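Local structure of malonyl CoA-acyl carrier protein transacylase (Clostridium perfringens, 3PTW) at residues K20-F23 with D24-E28; T69-A72 with I73-L77; K285-K288 with N289-V292. The protein probably transfers the malonyl group from malonyl-CoA to acyl carrier protein, the reaction that supplies extender units for fatty acid synthesis. One frame throughout, in Å; residues are numbered along the deposited sequence.

Overall arrangement
Contacts 1, 2 and 3 follow one another in series along a single acyl transferase domain, and each is local, a question of how a helix is built or how it ends. Contact 1 spans helix 20-25 and the start of helix 27-40; contact 2 lies within helix 59-79. Their centres are about 9 Å apart and they touch, F22 and F26 packing on A76 and E28 on T75 and A76. Contact 3 stands apart, its centre about 30 Å from that of contact 1 and about 24 Å from that of contact 2, on the connection from helix 278-286 to edge strand 291-295 of the mixed sheet. Contacts 1 and 2 thus belong to one packed group of helices, while contact 3 belongs to the edge of the mixed sheet.

Contact 1: residues K20-F23 with D24-E28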
ATOM      1  N   LYS A  20      18.467  -4.719  -0.261  1.00 36.94           N
ATOM      2  CA  LYS A  20      19.839  -5.176  -0.390  1.00 37.40           C
ATOM      3  C   LYS A  20      20.308  -6.036   0.786  1.00 37.17           C
ATOM      4  O   LYS A  20      20.935  -7.068   0.572  1.00 37.99           O
ATOM      5  CB  LYS A  20      20.785  -3.987  -0.621  1.00 38.45           C
ATOM      6  CG  LYS A  20      22.261  -4.340  -0.639  1.00 41.99           C
ATOM      7  CD  LYS A  20      22.712  -4.717  -2.035  1.00 40.34           C
ATOM      8  CE  LYS A  20      24.176  -4.344  -2.260  1.00 44.06           C
ATOM      9  NZ  LYS A  20      25.094  -5.473  -1.946  1.00 41.40           N
ATOM     10  N   GLU A  21      20.005  -5.631   2.016  1.00 36.70           N
ATOM     11  CA  GLU A  21      20.484  -6.389   3.188  1.00 36.72           C
ATOM     12  C   GLU A  21      19.882  -7.784   3.243  1.00 36.68           C
ATOM     13  O   GLU A  21      20.575  -8.750   3.586  1.00 37.46           O
ATOM     14  CB  GLU A  21      20.254  -5.635   4.500  1.00 36.08           C
ATOM     15  CG  GLU A  21      21.176  -4.435   4.681  1.00 45.92           C
ATOM     16  CD  GLU A  21      21.018  -3.743   6.025  1.00 36.53           C
ATOM     17  OE1 GLU A  21      20.288  -4.236   6.909  1.00 45.24           O
ATOM     18  OE2 GLU A  21      21.648  -2.692   6.204  1.00 46.97           O
ATOM     19  N   PHE A  22      18.601  -7.895   2.890  1.00 35.16           N
ATOM     20  CA  PHE A  22      17.978  -9.214   2.751  1.00 34.33           C
ATOM     21  C   PHE A  22      18.551  -9.996   1.585  1.00 35.45           C
ATOM     22  O   PHE A  22      18.771 -11.210   1.696  1.00 35.19           O
ATOM     23  CB  PHE A  22      16.459  -9.106   2.633  1.00 32.18           C
ATOM     24  CG  PHE A  22      15.772  -9.096   3.962  1.00 38.89           C
ATOM     25  CD1 PHE A  22      15.150 -10.247   4.439  1.00 31.32           C
ATOM     26  CD2 PHE A  22      15.789  -7.957   4.760  1.00 31.19           C
ATOM     27  CE1 PHE A  22      14.523 -10.256   5.680  1.00 38.56           C
ATOM     28  CE2 PHE A  22      15.172  -7.957   6.002  1.00 39.08           C
ATOM     29  CZ  PHE A  22      14.535  -9.119   6.463  1.00 31.24           C
ATOM     30  N   PHE A  23      18.784  -9.294   0.477  1.00 36.42           N
ATOM     31  CA  PHE A  23      19.345  -9.904  -0.725  1.00 37.64           C
ATOM     32  C   PHE A  23      20.663 -10.589  -0.390  1.00 38.82           C
ATOM     33  O   PHE A  23      20.870 -11.736  -0.772  1.00 39.08           O
ATOM     34  CB  PHE A  23      19.560  -8.860  -1.835  1.00 37.89           C
ATOM     35  CG  PHE A  23      20.234  -9.414  -3.069  1.00 39.56           C
ATOM     36  CD1 PHE A  23      19.478  -9.921  -4.126  1.00 38.10           C
ATOM     37  CD2 PHE A  23      21.632  -9.448  -3.167  1.00 39.82           C
ATOM     38  CE1 PHE A  23      20.100 -10.444  -5.264  1.00 40.01           C
ATOM     39  CE2 PHE A  23      22.267  -9.974  -4.295  1.00 41.29           C
ATOM     40  CZ  PHE A  23      21.500 -10.470  -5.346  1.00 39.99           C
ATOM     41  N   ASP A  24      21.530  -9.879   0.337  1.00 39.76           N
ATOM     42  CA  ASP A  24      22.865 -10.374   0.678  1.00 41.50           C
ATOM     43  C   ASP A  24      22.894 -11.409   1.793  1.00 41.25           C
ATOM     44  O   ASP A  24      23.868 -12.146   1.930  1.00 41.66           O
ATOM     45  CB  ASP A  24      23.792  -9.213   1.050  1.00 42.83           C
ATOM     46  CG  ASP A  24      24.049  -8.274  -0.112  1.00 37.21           C
ATOM     47  OD1 ASP A  24      23.839  -8.685  -1.262  1.00 43.17           O
ATOM     48  OD2 ASP A  24      24.474  -7.123   0.129  1.00 44.06           O
ATOM     49  N   ASN A  25      21.835 -11.471   2.592  1.00 40.43           N
ATOM     50  CA  ASN A  25      21.885 -12.281   3.817  1.00 40.90           C
ATOM     51  C   ASN A  25      20.935 -13.469   3.843  1.00 40.06           C
ATOM     52  O   ASN A  25      21.068 -14.349   4.689  1.00 40.30           O
ATOM     53  CB  ASN A  25      21.675 -11.392   5.046  1.00 41.13           C
ATOM     54  CG  ASN A  25      22.783 -10.381   5.214  1.00 38.37           C
ATOM     55  OD1 ASN A  25      23.862 -10.709   5.693  1.00 43.06           O
ATOM     56  ND2 ASN A  25      22.528  -9.149   4.801  1.00 41.78           N
ATOM     57  N   PHE A  26      19.979 -13.493   2.914  1.00 39.21           N
ATOM     58  CA  PHE A  26      19.051 -14.608   2.826  1.00 39.19           C
ATOM     59  C   PHE A  26      18.942 -15.115   1.397  1.00 40.41           C
ATOM     60  O   PHE A  26      18.628 -14.346   0.487  1.00 40.58           O
ATOM     61  CB  PHE A  26      17.688 -14.215   3.415  1.00 37.76           C
ATOM     62  CG  PHE A  26      17.783 -13.685   4.816  1.00 36.09           C
ATOM     63  CD1 PHE A  26      18.048 -14.550   5.882  1.00 38.01           C
ATOM     64  CD2 PHE A  26      17.689 -12.321   5.064  1.00 37.37           C
ATOM     65  CE1 PHE A  26      18.177 -14.055   7.181  1.00 36.83           C
ATOM     66  CE2 PHE A  26      17.815 -11.812   6.361  1.00 36.12           C
ATOM     67  CZ  PHE A  26      18.057 -12.682   7.419  1.00 37.93           C
ATOM     68  N   GLU A  27      19.213 -16.407   1.205  1.00 41.59           N
ATOM     69  CA  GLU A  27      19.234 -17.000  -0.139  1.00 43.01           C
ATOM     70  C   GLU A  27      17.885 -16.894  -0.812  1.00 41.77           C
ATOM     71  O   GLU A  27      17.813 -16.598  -1.993  1.00 41.35           O
ATOM     72  CB  GLU A  27      19.678 -18.468  -0.106  1.00 44.69           C
ATOM     73  CG  GLU A  27      21.191 -18.656  -0.101  1.00 73.69           C
ATOM     74  CD  GLU A  27      21.838 -18.310  -1.442  1.00 48.06           C
ATOM     75  OE1 GLU A  27      21.305 -18.729  -2.496  1.00 74.19           O
ATOM     76  OE2 GLU A  27      22.888 -17.632  -1.437  1.00 74.88           O
ATOM     77  N   GLU A  28      16.828 -17.129  -0.034  1.00 41.25           N
ATOM     78  CA  GLU A  28      15.451 -17.037  -0.508  1.00 40.53           C
ATOM     79  C   GLU A  28      15.043 -15.612  -0.916  1.00 39.62           C
ATOM     80  O   GLU A  28      14.124 -15.433  -1.710  1.00 39.41           O
ATOM     81  CB  GLU A  28      14.478 -17.611   0.538  1.00 40.75           C
ATOM     82  CG  GLU A  28      14.408 -16.861   1.875  1.00 38.10           C
ATOM     83  CD  GLU A  28      15.398 -17.377   2.922  1.00 42.15           C
ATOM     84  OE1 GLU A  28      16.416 -18.001   2.550  1.00 39.62           O
ATOM     85  OE2 GLU A  28      15.158 -17.142   4.132  1.00 39.56           O
TER
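The carbonyl oxygen of F22 is gripped by two successive backbone N-H groups where helix 20-25 gives way to helix 27-40. F26 N gives the shorter bond, 2.9 Å to F22 O, from a position tilted 22° off the carbonyl plane. N25 N lies 3.2 Å from F22 O, well above that plane and on the same face, so the second bond uses no lone pair. Two residues earlier, D24 N donates to K20 O.

The side chains of K20 and D24 meet over the same turn. The lysine chain is bent at three torsions beyond CB, which brings its amine to D24 OD2, K20 NZ standing 2.7 Å from it in a salt bridge. The carboxylate receives the amine on the syn lone pair of OD2. Its other oxygen, D24 OD1, lies in the plane of the F23 ring at the edge, 3.0 Å from F23 CD2, with ring and carboxylate planes 73° apart. Such an approach sets the negative oxygen beside the ring's hydrogens. Beyond this pair, F23 meets F49 edge-to-face.

On another side of the turn the rings of F22 and F26 meet obliquely, their planes at 41° and their centroids 5.0 Å apart. F26 CE2 sits over one face of the F22 ring, displaced toward its rim, while F22 CD1 comes to 3.3 Å from F26 CD2. Both rings also touch L301 of helix 298-315, and E21 OE1 accepts a hydrogen bond from L298 N.

F26 occupies the N-cap position of helix 27-40, directly after these bonds. The chemistry divides accordingly: an ion pair on the exposed side, which solvent would probably weaken, and aromatic carbon directed toward the neighbouring helices.

Contact 2: residues T69-A72 with I73-L77; sequences TNMA and ILTAL
T75 reaches back one turn to M71, and its side chain can be followed outward from CB, which lies 3.5 Å from M71 O. With OG1 beside the backbone N and anti to the carbonyl carbon (chi1 -45°), the hydroxyl swings over that oxygen and donates to it, T75 OG1 to M71 O being 2.7 Å. The other branch, CG2, heads for helix 27-40, where it packs on E28. M71 O therefore holds two bonds from one residue: T75 N comes almost straight on at 2.8 Å from M71 O, whereas the hydroxyl sits above the carbonyl plane, 43° out of it. The hydroxyl hydrogen of T75 is thus used within its own helix.

M71 and L74 pass at an angle, with M71 SD 4.0 Å from L74 CD2. Round the helix, T69 and I73 run side by side in the same direction, T69 CG2 meeting I73 CD1 at 4.1 Å. I73 also touches F22 and I273, which ties this face to helix 20-25 and to the mixed sheet. A threonine hydroxyl bonded to the carbonyl four residues earlier is a familiar intrahelical bond, here in helix 59-79 of the acyl transferase fold.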
ATOM      1  N   THR A  69      10.616  -6.138  -3.335  1.00 29.21           N
ATOM      2  CA  THR A  69      11.246  -5.906  -2.044  1.00 29.40           C
ATOM      3  C   THR A  69      10.406  -6.500  -0.902  1.00 29.78           C
ATOM      4  O   THR A  69      10.934  -7.237  -0.052  1.00 30.50           O
ATOM      5  CB  THR A  69      11.548  -4.403  -1.876  1.00 29.63           C
ATOM      6  OG1 THR A  69      12.619  -4.054  -2.771  1.00 28.97           O
ATOM      7  CG2 THR A  69      11.947  -4.055  -0.437  1.00 27.62           C
ATOM      8  N   ASN A  70       9.106  -6.200  -0.913  1.00 28.87           N
ATOM      9  CA  ASN A  70       8.135  -6.784   0.030  1.00 29.06           C
ATOM     10  C   ASN A  70       8.167  -8.322   0.053  1.00 29.67           C
ATOM     11  O   ASN A  70       8.109  -8.936   1.119  1.00 28.22           O
ATOM     12  CB  ASN A  70       6.707  -6.280  -0.264  1.00 28.39           C
ATOM     13  CG  ASN A  70       6.516  -4.785   0.042  1.00 21.13           C
ATOM     14  OD1 ASN A  70       7.436  -4.114   0.490  1.00 29.31           O
ATOM     15  ND2 ASN A  70       5.308  -4.265  -0.201  1.00 28.44           N
ATOM     16  N   MET A  71       8.293  -8.930  -1.126  1.00 30.91           N
ATOM     17  CA  MET A  71       8.293 -10.384  -1.250  1.00 32.17           C
ATOM     18  C   MET A  71       9.602 -11.003  -0.733  1.00 32.24           C
ATOM     19  O   MET A  71       9.582 -11.992   0.008  1.00 32.40           O
ATOM     20  CB  MET A  71       8.041 -10.773  -2.713  1.00 34.41           C
ATOM     21  CG  MET A  71       7.799 -12.258  -2.970  1.00 37.16           C
ATOM     22  SD  MET A  71       6.360 -12.985  -2.139  1.00 37.10           S
ATOM     23  CE  MET A  71       6.362 -14.611  -2.895  1.00 37.70           C
ATOM     24  N   ALA A  72      10.728 -10.407  -1.119  1.00 31.98           N
ATOM     25  CA  ALA A  72      12.048 -10.833  -0.653  1.00 32.94           C
ATOM     26  C   ALA A  72      12.136 -10.859   0.876  1.00 32.13           C
ATOM     27  O   ALA A  72      12.697 -11.781   1.436  1.00 32.07           O
ATOM     28  CB  ALA A  72      13.128  -9.920  -1.236  1.00 33.81           C
ATOM     29  N   ILE A  73      11.564  -9.850   1.534  1.00 31.56           N
ATOM     30  CA  ILE A  73      11.508  -9.791   2.998  1.00 32.14           C
ATOM     31  C   ILE A  73      10.533 -10.819   3.591  1.00 31.52           C
ATOM     32  O   ILE A  73      10.866 -11.546   4.540  1.00 31.17           O
ATOM     33  CB  ILE A  73      11.142  -8.364   3.491  1.00 32.56           C
ATOM     34  CG1 ILE A  73      12.260  -7.377   3.120  1.00 31.25           C
ATOM     35  CG2 ILE A  73      10.877  -8.352   5.020  1.00 30.84           C
ATOM     36  CD1 ILE A  73      11.865  -5.901   3.234  1.00 33.17           C
ATOM     37  N   LEU A  74       9.329 -10.873   3.025  1.00 30.91           N
ATOM     38  CA  LEU A  74       8.324 -11.841   3.442  1.00 30.96           C
ATOM     39  C   LEU A  74       8.831 -13.295   3.402  1.00 32.19           C
ATOM     40  O   LEU A  74       8.554 -14.082   4.320  1.00 31.92           O
ATOM     41  CB  LEU A  74       7.088 -11.710   2.557  1.00 30.74           C
ATOM     42  CG  LEU A  74       6.015 -12.803   2.699  1.00 35.85           C
ATOM     43  CD1 LEU A  74       5.407 -12.800   4.104  1.00 30.98           C
ATOM     44  CD2 LEU A  74       4.942 -12.627   1.628  1.00 30.03           C
ATOM     45  N   THR A  75       9.535 -13.655   2.321  1.00 33.28           N
ATOM     46  CA  THR A  75      10.017 -15.029   2.127  1.00 34.64           C
ATOM     47  C   THR A  75      10.978 -15.429   3.241  1.00 34.99           C
ATOM     48  O   THR A  75      10.912 -16.549   3.742  1.00 36.18           O
ATOM     49  CB  THR A  75      10.735 -15.228   0.742  1.00 35.68           C
ATOM     50  OG1 THR A  75       9.973 -14.613  -0.300  1.00 47.71           O
ATOM     51  CG2 THR A  75      10.871 -16.698   0.412  1.00 47.96           C
ATOM     52  N   ALA A  76      11.871 -14.515   3.612  1.00 34.57           N
ATOM     53  CA  ALA A  76      12.838 -14.745   4.690  1.00 34.81           C
ATOM     54  C   ALA A  76      12.141 -14.808   6.039  1.00 34.45           C
ATOM     55  O   ALA A  76      12.462 -15.650   6.874  1.00 34.51           O
ATOM     56  CB  ALA A  76      13.893 -13.659   4.692  1.00 34.76           C
ATOM     57  N   LEU A  77      11.180 -13.914   6.253  1.00 34.55           N
ATOM     58  CA  LEU A  77      10.322 -14.000   7.439  1.00 35.59           C
ATOM     59  C   LEU A  77       9.658 -15.378   7.527  1.00 36.87           C
ATOM     60  O   LEU A  77       9.614 -15.989   8.598  1.00 37.77           O
ATOM     61  CB  LEU A  77       9.273 -12.889   7.433  1.00 34.75           C
ATOM     62  CG  LEU A  77       9.403 -11.674   8.363  1.00 35.49           C
ATOM     63  CD1 LEU A  77      10.793 -11.461   8.943  1.00 35.54           C
ATOM     64  CD2 LEU A  77       8.907 -10.393   7.682  1.00 34.33           C
TER

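Contact 3: residues K285-K288 with N289-V292; sequences KINK and NVTV
N287 and V290 set their side chains at about a right angle to each other, the amide of the asparagine lying against one methyl branch of the valine. V290 CG1 approaches to 3.5 Å from N287 OD1, and the same methyl also meets the amide carbon, N287 CG. The other branch, CG2, faces the backbone oxygen of N287 instead, so the valine straddles the two carbonyl groups of one residue.

What fixes the amide is the pair of bonds to its oxygen. N289 N donates to N287 OD1 at 2.9 Å, and V290 N donates to N287 OD1 at 3.1 Å. The two donors come from opposite faces of the amide plane, tilted 29° and 27° from it, and between them they restrict its rotation. The first torsion makes this possible: CG of N287 is anti to the backbone N (chi1 -176°), which carries the amide forward over the turn that follows.

The bond from the N-H two residues on makes an Asx turn, and the one from the N-H three residues on extends it. The turn stands where N287 leaves the helical conformation, in the beta-alpha-beta unit of strand 269-273, helix 278-286 and strand 291-295, on the short connection from the helix into the last strand. Across the same bend a water donates to both N287 O, 2.6 Å away, and V290 O, bridging the two backbone carbonyls.

N289 adds its CB, 3.4 Å from N287 OD1, to the shell round that oxygen. Beyond the bend V290 packs on V283 and F270, while T291 pairs through its backbone with D268 and F270.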
ATOM      1  N   LYS A 285      -1.386   5.351  15.764  1.00 36.75           N
ATOM      2  CA  LYS A 285      -2.370   6.434  15.932  1.00 36.10           C
ATOM      3  C   LYS A 285      -3.816   5.944  15.928  1.00 35.52           C
ATOM      4  O   LYS A 285      -4.692   6.607  16.495  1.00 35.47           O
ATOM      5  CB  LYS A 285      -2.195   7.488  14.836  1.00 35.92           C
ATOM      6  CG  LYS A 285      -1.006   8.401  15.069  1.00 42.53           C
ATOM      7  CD  LYS A 285      -0.563   9.139  13.817  1.00 36.75           C
ATOM      8  CE  LYS A 285       0.945   9.373  13.909  1.00 42.21           C
ATOM      9  NZ  LYS A 285       1.389  10.444  13.021  1.00 37.86           N
ATOM     10  N   ILE A 286      -4.074   4.818  15.260  1.00 34.66           N
ATOM     11  CA  ILE A 286      -5.402   4.200  15.282  1.00 35.12           C
ATOM     12  C   ILE A 286      -5.638   3.553  16.659  1.00 37.48           C
ATOM     13  O   ILE A 286      -6.678   3.760  17.302  1.00 38.21           O
ATOM     14  CB  ILE A 286      -5.590   3.189  14.097  1.00 34.35           C
ATOM     15  CG1 ILE A 286      -5.693   3.939  12.753  1.00 30.13           C
ATOM     16  CG2 ILE A 286      -6.806   2.288  14.295  1.00 30.59           C
ATOM     17  CD1 ILE A 286      -5.142   3.174  11.576  1.00 32.60           C
ATOM     18  N   ASN A 287      -4.649   2.800  17.126  1.00 38.83           N
ATOM     19  CA  ASN A 287      -4.771   2.063  18.377  1.00 40.50           C
ATOM     20  C   ASN A 287      -3.412   2.023  19.057  1.00 42.04           C
ATOM     21  O   ASN A 287      -2.445   1.481  18.509  1.00 41.50           O
ATOM     22  CB  ASN A 287      -5.318   0.655  18.105  1.00 39.95           C
ATOM     23  CG  ASN A 287      -5.572  -0.143  19.372  1.00 44.76           C
ATOM     24  OD1 ASN A 287      -4.649  -0.450  20.136  1.00 41.65           O
ATOM     25  ND2 ASN A 287      -6.822  -0.512  19.585  1.00 41.15           N
ATOM     26  N   LYS A 288      -3.347   2.613  20.246  1.00 44.18           N
ATOM     27  CA  LYS A 288      -2.090   2.794  20.960  1.00 46.70           C
ATOM     28  C   LYS A 288      -1.658   1.553  21.748  1.00 47.63           C
ATOM     29  O   LYS A 288      -0.551   1.523  22.301  1.00 49.12           O
ATOM     30  CB  LYS A 288      -2.215   3.997  21.905  1.00 48.97           C
ATOM     31  CG  LYS A 288      -0.966   4.863  22.022  1.00 59.28           C
ATOM     32  CD  LYS A 288      -1.245   6.144  22.834  1.00 51.66           C
ATOM     33  CE  LYS A 288      -2.173   7.114  22.080  1.00 59.73           C
ATOM     34  NZ  LYS A 288      -2.797   8.115  22.995  1.00 52.50           N
ATOM     35  N   ASN A 289      -2.519   0.536  21.792  1.00 46.80           N
ATOM     36  CA  ASN A 289      -2.311  -0.628  22.664  1.00 46.80           C
ATOM     37  C   ASN A 289      -1.687  -1.837  21.993  1.00 44.74           C
ATOM     38  O   ASN A 289      -0.917  -2.562  22.615  1.00 45.56           O
ATOM     39  CB  ASN A 289      -3.624  -1.037  23.332  1.00 48.26           C
ATOM     40  CG  ASN A 289      -4.190   0.056  24.195  1.00 51.14           C
ATOM     41  OD1 ASN A 289      -5.360   0.413  24.070  1.00 49.99           O
ATOM     42  ND2 ASN A 289      -3.358   0.615  25.068  1.00 50.17           N
ATOM     43  N   VAL A 290      -2.027  -2.053  20.728  1.00 42.27           N
ATOM     44  CA  VAL A 290      -1.486  -3.172  19.960  1.00 39.96           C
ATOM     45  C   VAL A 290       0.024  -3.038  19.771  1.00 38.54           C
ATOM     46  O   VAL A 290       0.567  -1.925  19.749  1.00 38.29           O
ATOM     47  CB  VAL A 290      -2.186  -3.312  18.584  1.00 38.86           C
ATOM     48  CG1 VAL A 290      -3.682  -3.505  18.773  1.00 27.33           C
ATOM     49  CG2 VAL A 290      -1.909  -2.098  17.699  1.00 25.78           C
ATOM     50  N   THR A 291       0.690  -4.177  19.629  1.00 37.24           N
ATOM     51  CA  THR A 291       2.103  -4.192  19.338  1.00 36.40           C
ATOM     52  C   THR A 291       2.316  -3.930  17.844  1.00 34.90           C
ATOM     53  O   THR A 291       1.656  -4.517  16.977  1.00 33.65           O
ATOM     54  CB  THR A 291       2.740  -5.520  19.751  1.00 36.78           C
ATOM     55  OG1 THR A 291       2.451  -5.774  21.136  1.00 36.69           O
ATOM     56  CG2 THR A 291       4.239  -5.475  19.548  1.00 35.38           C
ATOM     57  N   VAL A 292       3.246  -3.036  17.554  1.00 34.48           N
ATOM     58  CA  VAL A 292       3.517  -2.650  16.197  1.00 33.96           C
ATOM     59  C   VAL A 292       5.004  -2.849  15.949  1.00 33.72           C
ATOM     60  O   VAL A 292       5.832  -2.346  16.710  1.00 33.88           O
ATOM     61  CB  VAL A 292       3.099  -1.182  15.946  1.00 34.17           C
ATOM     62  CG1 VAL A 292       3.635  -0.703  14.613  1.00 31.45           C
ATOM     63  CG2 VAL A 292       1.588  -1.036  15.980  1.00 31.48           C
TER
HETATM   64  O   HOH W   1       0.039   0.749  18.947  1.00 42.27           O